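Local coordinates for protein D-alanyl-D-alanine carboxypeptidase (Enterococcus faecalis V583, PDB 5ZHF) that removes the C-terminal D-alanine from peptidoglycan-derived pentapeptides as a zinc-dependent carboxypeptidase linked to vancomycin resistance, at residues I44-V58 / V134-V146. Residues are numbered along the deposited sequence; the frame is centred on the assembly and turned at random.
Sequences ILVNRQNPIPAQYDV and VPGTSEHQLGLAV. With ZN (zinc ion), chain C.
Gly136 and Ile52 make the one direct hydrogen bond between 134-146 and 44-58. Ile52 N donates to Gly136 O at 2.8 Å, nearly straight at the hydrogen and almost in line with the carbonyl. Pro51 CA adds a CA-H...O contact to the same oxygen. Gly136 sits in a type II turn from Val134 to Thr137, and its own N is held by Gln141 OE1. Thr137 CB lies 3.4 Å from Asn47 O, and its methyl CG2 faces the CA atoms of Arg48 and Pro51. Its hydroxyl turns back instead to Val134 O, which Thr137 N also binds. Val46 CG1 packs on the peptide that follows, 3.5 Å from Thr137 O.

Ser138 is a substrate-binding residue, and its OG accepts from His140 N in an ST turn. It opens the SxHxxGxAxD signature of M15 peptidases, whose His140 and Asp147 bind the zinc ion with His193. The CB of His140 points away from the loop 44-58, which packs on the other side of the 3-10 turn 139-141. Glu139 OE1 bonds to the zinc ligand His193 and so probably helps orient it. A water accepts from Val46 N and donates to Glu139 OE2, joining the two segments; OE2 also forms salt bridges to Arg176 and Arg195.

Ile52 CD1 lies unusually close to Gln141 CB, 3.2 Å. Leu142 fills the middle of the apolar patch. With CG anti to the carbonyl carbon (chi1 -65°), its side chain swings its end to the loop, and the two methyls touch different residues. Leu142 CD1 meets Val46 CG2 at 3.6 Å and Ile44 CG2. Leu142 CD2 sits over one face of the Tyr56 ring, offset toward its rim, in a CH-pi contact 4.0 Å from the centroid. A water in the ring plane joins Tyr56 OH to Leu142 O, and Val58 CG2 touches that carbonyl. Leu144, just before strand 145-150, sets CD1 4.0 Å from Ile44 CG2.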
loop_
_atom_site.group_PDB
_atom_site.type_symbol
_atom_site.label_atom_id
_atom_site.label_comp_id
_atom_site.label_asym_id
_atom_site.label_seq_id
_atom_site.Cartn_x
_atom_site.Cartn_y
_atom_site.Cartn_z
ATOM N N ILE A 44 7.694 -9.542 -5.133
ATOM C CA ILE A 44 6.529 -10.390 -5.172
ATOM C C ILE A 44 5.259 -9.622 -5.595
ATOM O O ILE A 44 5.005 -8.519 -5.109
ATOM C CB ILE A 44 6.315 -11.165 -3.848
ATOM C CG1 ILE A 44 5.210 -12.212 -4.035
ATOM C CG2 ILE A 44 6.037 -10.228 -2.676
ATOM C CD1 ILE A 44 5.063 -13.174 -2.865
ATOM N N LEU A 45 4.540 -10.173 -6.565
ATOM C CA LEU A 45 3.328 -9.567 -7.071
ATOM C C LEU A 45 2.106 -10.137 -6.377
ATOM O O LEU A 45 1.844 -11.345 -6.442
ATOM C CB LEU A 45 3.246 -9.769 -8.586
ATOM C CG LEU A 45 2.069 -9.077 -9.287
ATOM C CD1 LEU A 45 2.071 -7.574 -9.018
ATOM C CD2 LEU A 45 2.099 -9.338 -10.789
ATOM N N VAL A 46 1.342 -9.263 -5.694
ATOM C CA VAL A 46 0.073 -9.635 -5.075
ATOM C C VAL A 46 -1.006 -8.696 -5.602
ATOM O O VAL A 46 -0.916 -7.479 -5.456
ATOM C CB VAL A 46 0.117 -9.599 -3.526
ATOM C CG1 VAL A 46 -1.260 -9.846 -2.924
ATOM C CG2 VAL A 46 1.104 -10.647 -3.037
ATOM N N ASN A 47 -2.025 -9.274 -6.208
ATOM C CA ASN A 47 -3.154 -8.544 -6.740
ATOM C C ASN A 47 -4.302 -9.511 -6.943
ATOM O O ASN A 47 -4.201 -10.604 -6.524
ATOM C CB ASN A 47 -2.827 -7.744 -7.990
ATOM C CG ASN A 47 -2.451 -8.590 -9.187
ATOM O OD1 ASN A 47 -2.673 -9.764 -9.249
ATOM N ND2 ASN A 47 -1.896 -7.949 -10.149
ATOM N N ARG A 48 -5.376 -9.111 -7.593
ATOM C CA ARG A 48 -6.501 -10.050 -7.826
ATOM C C ARG A 48 -6.129 -11.305 -8.643
ATOM O O ARG A 48 -6.717 -12.328 -8.514
ATOM C CB ARG A 48 -7.681 -9.301 -8.394
ATOM C CG ARG A 48 -7.964 -8.070 -7.573
ATOM C CD ARG A 48 -9.363 -7.547 -7.779
ATOM N NE ARG A 48 -9.573 -6.882 -9.051
ATOM C CZ ARG A 48 -9.526 -5.571 -9.217
ATOM N NH1 ARG A 48 -9.731 -5.025 -10.408
ATOM N NH2 ARG A 48 -9.309 -4.810 -8.175
ATOM N N GLN A 49 -5.130 -11.197 -9.496
ATOM C CA GLN A 49 -4.667 -12.329 -10.300
ATOM C C GLN A 49 -3.475 -13.100 -9.694
ATOM O O GLN A 49 -3.030 -14.074 -10.232
ATOM C CB GLN A 49 -4.295 -11.834 -11.714
ATOM C CG GLN A 49 -5.454 -11.269 -12.513
ATOM C CD GLN A 49 -6.018 -9.959 -11.963
ATOM O OE1 GLN A 49 -7.175 -9.821 -11.723
ATOM N NE2 GLN A 49 -5.148 -9.008 -11.780
ATOM N N ASN A 50 -2.987 -12.635 -8.554
ATOM C CA ASN A 50 -1.814 -13.157 -7.921
ATOM C C ASN A 50 -2.020 -13.181 -6.393
ATOM O O ASN A 50 -1.553 -12.282 -5.702
ATOM C CB ASN A 50 -0.600 -12.311 -8.304
ATOM C CG ASN A 50 -0.241 -12.427 -9.786
ATOM O OD1 ASN A 50 -0.769 -11.703 -10.642
ATOM N ND2 ASN A 50 0.668 -13.324 -10.082
ATOM N N PRO A 51 -2.716 -14.208 -5.866
ATOM C CA PRO A 51 -2.915 -14.317 -4.432
ATOM C C PRO A 51 -1.609 -14.549 -3.686
ATOM O O PRO A 51 -0.645 -15.031 -4.283
ATOM C CB PRO A 51 -3.796 -15.573 -4.277
ATOM C CG PRO A 51 -4.350 -15.825 -5.613
ATOM C CD PRO A 51 -3.326 -15.344 -6.582
ATOM N N ILE A 52 -1.604 -14.247 -2.392
ATOM C CA ILE A 52 -0.446 -14.577 -1.555
ATOM C C ILE A 52 -0.315 -16.091 -1.540
ATOM O O ILE A 52 -1.325 -16.783 -1.377
ATOM C CB ILE A 52 -0.590 -14.042 -0.123
ATOM C CG1 ILE A 52 -0.486 -12.521 -0.186
ATOM C CG2 ILE A 52 0.519 -14.550 0.784
ATOM C CD1 ILE A 52 -0.640 -11.853 1.135
ATOM N N PRO A 53 0.917 -16.605 -1.701
ATOM C CA PRO A 53 1.102 -18.066 -1.623
ATOM C C PRO A 53 0.586 -18.660 -0.321
ATOM O O PRO A 53 0.651 -18.012 0.713
ATOM C CB PRO A 53 2.624 -18.223 -1.700
ATOM C CG PRO A 53 3.110 -16.999 -2.392
ATOM C CD PRO A 53 2.188 -15.904 -1.967
ATOM N N ALA A 54 0.045 -19.880 -0.360
ATOM C CA ALA A 54 -0.273 -20.582 0.878
ATOM C C ALA A 54 1.060 -20.807 1.614
ATOM O O ALA A 54 2.092 -21.007 0.972
ATOM C CB ALA A 54 -0.974 -21.908 0.585
ATOM N N GLN A 55 1.039 -20.715 2.937
ATOM C CA GLN A 55 2.255 -20.866 3.770
ATOM C C GLN A 55 3.317 -19.762 3.539
ATOM O O GLN A 55 4.520 -20.004 3.701
ATOM C CB GLN A 55 2.890 -22.263 3.577
ATOM C CG GLN A 55 1.933 -23.439 3.768
ATOM C CD GLN A 55 2.242 -24.614 2.848
ATOM O OE1 GLN A 55 2.161 -24.502 1.620
ATOM N NE2 GLN A 55 2.582 -25.753 3.442
ATOM N N TYR A 56 2.888 -18.559 3.159
ATOM C CA TYR A 56 3.822 -17.437 3.000
ATOM C C TYR A 56 4.259 -17.023 4.398
ATOM O O TYR A 56 3.422 -16.639 5.210
ATOM C CB TYR A 56 3.157 -16.258 2.295
ATOM C CG TYR A 56 4.087 -15.093 2.052
ATOM C CD1 TYR A 56 4.944 -15.085 0.967
ATOM C CD2 TYR A 56 4.094 -13.990 2.900
ATOM C CE1 TYR A 56 5.813 -14.020 0.723
ATOM C CE2 TYR A 56 4.973 -12.925 2.675
ATOM C CZ TYR A 56 5.817 -12.939 1.579
ATOM O OH TYR A 56 6.687 -11.889 1.330
ATOM N N ASP A 57 5.554 -17.112 4.673
ATOM C CA ASP A 57 6.088 -16.782 5.999
ATOM C C ASP A 57 6.471 -15.314 6.024
ATOM O O ASP A 57 7.146 -14.823 5.100
ATOM C CB ASP A 57 7.329 -17.621 6.314
ATOM C CG ASP A 57 7.918 -17.317 7.695
ATOM O OD1 ASP A 57 7.236 -17.569 8.716
ATOM O OD2 ASP A 57 9.072 -16.834 7.760
ATOM N N VAL A 58 6.057 -14.619 7.077
ATOM C CA VAL A 58 6.549 -13.260 7.324
ATOM C C VAL A 58 6.923 -13.133 8.789
ATOM O O VAL A 58 6.184 -13.608 9.658
ATOM C CB VAL A 58 5.531 -12.168 6.915
ATOM C CG1 VAL A 58 4.217 -12.289 7.682
ATOM C CG2 VAL A 58 6.143 -10.774 7.081
ATOM N N VAL A 134 -9.925 -8.482 -1.935
ATOM C CA VAL A 134 -10.521 -9.635 -1.253
ATOM C C VAL A 134 -9.417 -10.296 -0.441
ATOM O O VAL A 134 -8.252 -10.288 -0.866
ATOM C CB VAL A 134 -11.229 -10.670 -2.192
ATOM C CG1 VAL A 134 -12.269 -9.992 -3.089
ATOM C CG2 VAL A 134 -10.247 -11.477 -3.015
ATOM N N PRO A 135 -9.762 -10.871 0.716
ATOM C CA PRO A 135 -8.702 -11.528 1.481
ATOM C C PRO A 135 -7.899 -12.534 0.658
ATOM O O PRO A 135 -8.447 -13.274 -0.173
ATOM C CB PRO A 135 -9.464 -12.201 2.626
ATOM C CG PRO A 135 -10.670 -11.358 2.793
ATOM C CD PRO A 135 -11.061 -10.987 1.403
ATOM N N GLY A 136 -6.589 -12.504 0.866
ATOM C CA GLY A 136 -5.639 -13.277 0.079
ATOM C C GLY A 136 -5.015 -12.536 -1.071
ATOM O O GLY A 136 -4.051 -13.029 -1.647
ATOM N N THR A 137 -5.551 -11.357 -1.430
ATOM C CA THR A 137 -5.045 -10.591 -2.545
ATOM C C THR A 137 -4.631 -9.178 -2.157
ATOM O O THR A 137 -4.390 -8.374 -3.042
ATOM C CB THR A 137 -6.081 -10.516 -3.695
ATOM O OG1 THR A 137 -7.242 -9.774 -3.286
ATOM C CG2 THR A 137 -6.509 -11.907 -4.100
ATOM N N SER A 138 -4.500 -8.894 -0.847
ATOM C CA SER A 138 -4.036 -7.580 -0.393
ATOM C C SER A 138 -2.548 -7.612 -0.128
ATOM O O SER A 138 -2.064 -8.513 0.546
ATOM C CB SER A 138 -4.695 -7.179 0.927
ATOM O OG SER A 138 -4.186 -5.909 1.326
ATOM N N GLU A 139 -1.834 -6.585 -0.580
ATOM C CA GLU A 139 -0.464 -6.404 -0.189
ATOM C C GLU A 139 -0.326 -6.236 1.318
ATOM O O GLU A 139 0.747 -6.459 1.852
ATOM C CB GLU A 139 0.161 -5.177 -0.838
ATOM C CG GLU A 139 0.370 -5.279 -2.322
ATOM C CD GLU A 139 1.156 -4.118 -2.869
ATOM O OE1 GLU A 139 1.047 -2.978 -2.344
ATOM O OE2 GLU A 139 1.912 -4.336 -3.833
ATOM N N HIS A 140 -1.374 -5.797 2.006
ATOM C CA HIS A 140 -1.272 -5.671 3.451
ATOM C C HIS A 140 -1.016 -6.996 4.131
ATOM O O HIS A 140 -0.433 -7.034 5.198
ATOM C CB HIS A 140 -2.471 -4.964 4.054
ATOM C CG HIS A 140 -2.495 -3.497 3.765
ATOM N ND1 HIS A 140 -1.829 -2.584 4.555
ATOM C CD2 HIS A 140 -3.080 -2.785 2.768
ATOM C CE1 HIS A 140 -2.006 -1.369 4.061
ATOM N NE2 HIS A 140 -2.758 -1.460 2.979
ATOM N N GLN A 141 -1.416 -8.085 3.505
ATOM C CA GLN A 141 -1.158 -9.395 4.073
ATOM C C GLN A 141 0.289 -9.891 3.853
ATOM O O GLN A 141 0.673 -10.934 4.392
ATOM C CB GLN A 141 -2.180 -10.382 3.538
ATOM C CG GLN A 141 -3.605 -10.023 3.908
ATOM C CD GLN A 141 -4.602 -10.945 3.275
ATOM O OE1 GLN A 141 -5.197 -10.611 2.239
ATOM N NE2 GLN A 141 -4.760 -12.153 3.858
ATOM N N LEU A 142 1.086 -9.156 3.086
ATOM C CA LEU A 142 2.517 -9.446 2.968
ATOM C C LEU A 142 3.343 -8.884 4.092
ATOM O O LEU A 142 4.437 -9.388 4.367
ATOM C CB LEU A 142 3.095 -8.873 1.678
ATOM C CG LEU A 142 2.595 -9.444 0.360
ATOM C CD1 LEU A 142 2.964 -8.527 -0.805
ATOM C CD2 LEU A 142 3.161 -10.840 0.192
ATOM N N GLY A 143 2.895 -7.774 4.690
ATOM C CA GLY A 143 3.762 -6.987 5.560
ATOM C C GLY A 143 4.646 -6.002 4.812
ATOM O O GLY A 143 5.462 -5.315 5.437
ATOM N N LEU A 144 4.497 -5.904 3.480
ATOM C CA LEU A 144 5.317 -5.037 2.642
ATOM C C LEU A 144 4.633 -3.727 2.289
ATOM O O LEU A 144 5.253 -2.896 1.630
ATOM C CB LEU A 144 5.708 -5.764 1.337
ATOM C CG LEU A 144 6.600 -6.992 1.564
ATOM C CD1 LEU A 144 6.999 -7.608 0.232
ATOM C CD2 LEU A 144 7.839 -6.628 2.361
ATOM N N ALA A 145 3.380 -3.551 2.738
ATOM C CA ALA A 145 2.624 -2.338 2.431
ATOM C C ALA A 145 2.196 -1.616 3.668
ATOM O O ALA A 145 1.830 -2.231 4.692
ATOM C CB ALA A 145 1.393 -2.649 1.585
ATOM N N VAL A 146 2.245 -0.300 3.562
ATOM C CA VAL A 146 1.781 0.574 4.624
ATOM C C VAL A 146 0.854 1.633 4.048
ATOM O O VAL A 146 1.128 2.205 3.003
ATOM C CB VAL A 146 2.944 1.222 5.415
ATOM C CG1 VAL A 146 3.611 0.201 6.323
ATOM C CG2 VAL A 146 3.962 1.882 4.499
HETATM ZN ZN ZN C . -3.402 0.080 1.696
HETATM O O HOH W 1 1.485 -6.417 -5.567
HETATM O O HOH W 2 6.701 -10.008 3.129
HETATM O O HOH W 3 -5.393 0.703 0.942
#